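Long-range contact in prenyltransference for protein (Lavandula lanata, PDB 5HC8), which probably joins two dimethylallyl diphosphate units head to middle, making lavandulyl diphosphate on a cis-prenyltransferase fold: residues 146-158 and 168-180. Residues are numbered along the deposited sequence; the frame is centred on the assembly and turned at random.
Sequences EDIVEAARKIAAK and DIDEATFEQHLMT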
# COMPACT_ATOMS: atom_id res chain seq x y z
N GLU A 146 2.96 -8.34 8.76
CA GLU A 146 3.79 -8.98 9.78
C GLU A 146 4.89 -8.03 10.29
O GLU A 146 5.17 -7.95 11.50
CB GLU A 146 4.46 -10.20 9.25
CG GLU A 146 3.62 -11.40 9.08
CD GLU A 146 2.66 -11.33 7.89
OE1 GLU A 146 2.67 -10.38 7.06
OE2 GLU A 146 1.89 -12.31 7.75
N ASP A 147 5.50 -7.29 9.37
CA ASP A 147 6.42 -6.20 9.71
C ASP A 147 5.83 -5.17 10.67
O ASP A 147 6.45 -4.81 11.69
CB ASP A 147 6.89 -5.52 8.40
CG ASP A 147 8.18 -4.76 8.52
OD1 ASP A 147 8.93 -4.83 9.56
OD2 ASP A 147 8.47 -4.09 7.47
N ILE A 148 4.67 -4.60 10.36
CA ILE A 148 4.04 -3.69 11.17
C ILE A 148 3.73 -4.28 12.57
O ILE A 148 3.92 -3.61 13.61
CB ILE A 148 2.81 -3.14 10.52
CG1 ILE A 148 3.21 -2.31 9.27
CG2 ILE A 148 1.96 -2.31 11.49
CD1 ILE A 148 2.00 -2.00 8.39
N VAL A 149 3.23 -5.48 12.63
CA VAL A 149 2.84 -6.07 13.94
C VAL A 149 4.09 -6.27 14.79
O VAL A 149 4.10 -5.94 15.96
CB VAL A 149 2.10 -7.41 13.75
CG1 VAL A 149 1.90 -8.14 15.10
CG2 VAL A 149 0.74 -7.22 13.09
N GLU A 150 5.16 -6.74 14.18
CA GLU A 150 6.41 -7.02 14.88
C GLU A 150 7.08 -5.72 15.36
O GLU A 150 7.61 -5.64 16.52
CB GLU A 150 7.34 -7.85 14.02
CG GLU A 150 8.75 -8.02 14.56
CD GLU A 150 8.79 -8.75 15.92
OE1 GLU A 150 7.81 -9.46 16.21
OE2 GLU A 150 9.78 -8.58 16.69
N ALA A 151 7.04 -4.68 14.54
CA ALA A 151 7.37 -3.33 15.01
C ALA A 151 6.54 -2.87 16.22
O ALA A 151 7.10 -2.32 17.22
CB ALA A 151 7.27 -2.31 13.88
N ALA A 152 5.23 -3.05 16.13
CA ALA A 152 4.31 -2.75 17.21
C ALA A 152 4.67 -3.53 18.53
O ALA A 152 4.66 -2.92 19.63
CB ALA A 152 2.87 -2.96 16.78
N ARG A 153 5.06 -4.79 18.38
CA ARG A 153 5.39 -5.62 19.51
C ARG A 153 6.66 -5.08 20.13
O ARG A 153 6.71 -4.89 21.34
CB ARG A 153 5.63 -7.07 19.12
CG ARG A 153 4.40 -7.83 18.72
CD ARG A 153 4.68 -9.32 18.58
NE ARG A 153 3.51 -10.01 18.03
CZ ARG A 153 3.10 -11.23 18.38
NH1 ARG A 153 3.76 -11.92 19.31
NH2 ARG A 153 2.01 -11.76 17.80
N LYS A 154 7.69 -4.83 19.31
CA LYS A 154 8.99 -4.27 19.81
C LYS A 154 8.81 -2.94 20.53
O LYS A 154 9.46 -2.68 21.57
CB LYS A 154 10.03 -4.10 18.70
CG LYS A 154 10.64 -5.31 18.07
CD LYS A 154 11.51 -4.85 16.89
CE LYS A 154 12.58 -5.83 16.43
NZ LYS A 154 12.03 -7.12 15.96
N ILE A 155 7.96 -2.07 20.01
CA ILE A 155 7.68 -0.80 20.63
C ILE A 155 6.91 -1.05 21.93
O ILE A 155 7.18 -0.41 22.96
CB ILE A 155 6.95 0.14 19.70
CG1 ILE A 155 7.95 0.71 18.71
CG2 ILE A 155 6.24 1.27 20.43
CD1 ILE A 155 7.30 1.20 17.44
N ALA A 156 6.01 -2.01 21.93
CA ALA A 156 5.24 -2.22 23.15
C ALA A 156 6.19 -2.79 24.26
O ALA A 156 6.07 -2.42 25.43
CB ALA A 156 4.05 -3.15 22.87
N ALA A 157 7.12 -3.66 23.91
CA ALA A 157 8.06 -4.18 24.86
C ALA A 157 8.86 -3.06 25.49
O ALA A 157 9.06 -3.07 26.69
CB ALA A 157 8.98 -5.20 24.25
N LYS A 158 9.28 -2.08 24.69
CA LYS A 158 9.99 -0.90 25.20
C LYS A 158 9.17 -0.04 26.13
O LYS A 158 9.75 0.54 27.06
CB LYS A 158 10.52 0.00 24.05
CG LYS A 158 11.70 -0.59 23.32
CD LYS A 158 12.43 0.48 22.51
CE LYS A 158 13.48 -0.20 21.63
NZ LYS A 158 14.06 0.75 20.69
N ASP A 168 5.44 9.23 22.95
CA ASP A 168 6.68 9.30 22.20
C ASP A 168 6.62 8.58 20.88
O ASP A 168 7.55 8.68 20.10
CB ASP A 168 7.85 8.70 22.98
CG ASP A 168 8.04 9.32 24.40
OD1 ASP A 168 7.58 10.47 24.67
OD2 ASP A 168 8.69 8.60 25.22
N ILE A 169 5.58 7.77 20.64
CA ILE A 169 5.53 7.00 19.41
C ILE A 169 5.12 7.91 18.22
O ILE A 169 4.02 8.46 18.19
CB ILE A 169 4.58 5.75 19.52
CG1 ILE A 169 5.03 4.84 20.67
CG2 ILE A 169 4.62 4.94 18.23
CD1 ILE A 169 3.90 4.00 21.20
N ASP A 170 6.05 8.12 17.30
CA ASP A 170 5.77 8.95 16.12
C ASP A 170 6.17 8.17 14.91
O ASP A 170 6.72 7.05 15.05
CB ASP A 170 6.50 10.30 16.21
CG ASP A 170 7.95 10.15 16.48
OD1 ASP A 170 8.48 9.05 16.34
OD2 ASP A 170 8.59 11.17 16.86
N GLU A 171 5.97 8.73 13.69
CA GLU A 171 6.42 7.96 12.50
C GLU A 171 7.81 7.46 12.59
O GLU A 171 8.16 6.31 12.24
CB GLU A 171 6.35 8.75 11.17
CG GLU A 171 5.01 8.78 10.60
CD GLU A 171 4.96 9.60 9.34
OE1 GLU A 171 5.47 9.13 8.34
OE2 GLU A 171 4.46 10.74 9.38
N ALA A 172 8.71 8.38 12.96
CA ALA A 172 10.09 8.04 12.92
C ALA A 172 10.41 6.91 13.88
O ALA A 172 11.23 6.04 13.63
CB ALA A 172 10.95 9.29 13.22
N THR A 173 9.78 6.93 15.05
CA THR A 173 10.03 5.83 15.99
C THR A 173 9.51 4.50 15.42
O THR A 173 10.15 3.46 15.47
CB THR A 173 9.32 6.16 17.34
OG1 THR A 173 9.93 7.36 17.87
CG2 THR A 173 9.53 5.01 18.31
N PHE A 174 8.36 4.60 14.79
CA PHE A 174 7.74 3.38 14.26
C PHE A 174 8.60 2.81 13.16
O PHE A 174 8.97 1.65 13.17
CB PHE A 174 6.28 3.66 13.88
CG PHE A 174 5.47 2.41 13.79
CD1 PHE A 174 5.57 1.62 12.67
CD2 PHE A 174 4.73 1.98 14.87
CE1 PHE A 174 4.87 0.44 12.59
CE2 PHE A 174 4.00 0.78 14.79
CZ PHE A 174 4.13 -0.00 13.67
N GLU A 175 9.13 3.70 12.34
CA GLU A 175 10.04 3.36 11.26
C GLU A 175 11.29 2.65 11.72
O GLU A 175 11.76 1.69 11.12
CB GLU A 175 10.29 4.70 10.54
CG GLU A 175 11.14 4.85 9.30
CD GLU A 175 10.39 4.54 8.06
OE1 GLU A 175 9.55 5.35 7.53
OE2 GLU A 175 10.66 3.41 7.66
N GLN A 176 11.86 3.06 12.87
CA GLN A 176 13.14 2.45 13.31
C GLN A 176 12.96 1.02 13.86
O GLN A 176 13.92 0.31 14.11
CB GLN A 176 13.77 3.25 14.48
CG GLN A 176 14.01 4.73 14.28
CD GLN A 176 14.13 5.46 15.65
OE1 GLN A 176 14.47 4.85 16.68
NE2 GLN A 176 13.85 6.77 15.66
N HIS A 177 11.71 0.58 14.00
CA HIS A 177 11.45 -0.80 14.47
C HIS A 177 10.96 -1.77 13.40
O HIS A 177 10.75 -2.96 13.70
CB HIS A 177 10.46 -0.68 15.63
CG HIS A 177 11.09 -0.02 16.82
ND1 HIS A 177 10.98 1.33 17.08
CD2 HIS A 177 11.91 -0.53 17.78
CE1 HIS A 177 11.66 1.61 18.18
NE2 HIS A 177 12.23 0.50 18.62
N LEU A 178 10.84 -1.30 12.17
CA LEU A 178 10.51 -2.21 11.06
C LEU A 178 11.73 -2.90 10.62
O LEU A 178 12.87 -2.49 10.97
CB LEU A 178 9.91 -1.40 9.88
CG LEU A 178 8.58 -0.76 10.28
CD1 LEU A 178 8.25 0.40 9.34
CD2 LEU A 178 7.43 -1.79 10.20
N MET A 179 11.52 -3.94 9.81
CA MET A 179 12.58 -4.70 9.20
C MET A 179 13.40 -3.91 8.21
O MET A 179 14.54 -4.30 7.97
CB MET A 179 12.05 -6.00 8.57
CG MET A 179 11.63 -7.02 9.61
SD MET A 179 11.02 -8.56 8.87
CE MET A 179 9.28 -8.32 9.06
N THR A 180 12.89 -2.76 7.72
CA THR A 180 13.65 -1.94 6.80
C THR A 180 14.56 -0.98 7.57
O THR A 180 15.20 -0.12 6.93
CB THR A 180 12.66 -1.16 5.90
OG1 THR A 180 11.52 -0.70 6.68
CG2 THR A 180 12.24 -2.09 4.81
O HOH W 1 11.48 -6.05 13.50
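Phe174 is the bump and helix 146-158 the hollow: the Phe174 ring slides as a knob into the hole made by Ile148, Ala151, Ala152 and Ile155. The two alanines let the ring in deep, Phe174 CE1 lying 3.9 Å from Ala151 CB, while Ile148 CG2 and Ile155 CD1 approach at two different corners, CZ and CD2. A chi1 of -160° places Phe174 CG opposite its own backbone N and turns the ring in toward the helix. Farther along, Ile155 fills the angle between Phe174 and His177; its CG1 rests over one imidazole face, 3.8 Å from the centroid, a CH-pi contact offset toward the rim, and its CG2 branch backs onto Ile169 CD1. The imidazole is held at both nitrogens nearly in its own plane: ND1 donates to Thr173 O, and NE2 accepts from Lys158 NZ at 2.8 Å, the lysine chain extended beyond CG. With an alanine in place of His177, the Lys158 ammonium would probably lose this acceptor and a gap would open against Ile155 CG1. At the other end Leu178 CD2 tucks between Ala151 CB (3.7 Å) and the Asp147 carboxylate, whose OD1 takes Met179 N on its syn lone pair, nearly straight (2.8 Å, 169°); Tyr142 and Gln207 hold OD2. Helices 144-160 and 171-176, their short segments crossing at 106°, lie at the subunit interface, where Phe174 of the second subunit packs on Ala152. Chemically, a greasy core is closed at both ends by polar bonds; the NE2 bond implies an imidazole protonated at ND1, probably kept neutral by the neighbouring ammonium.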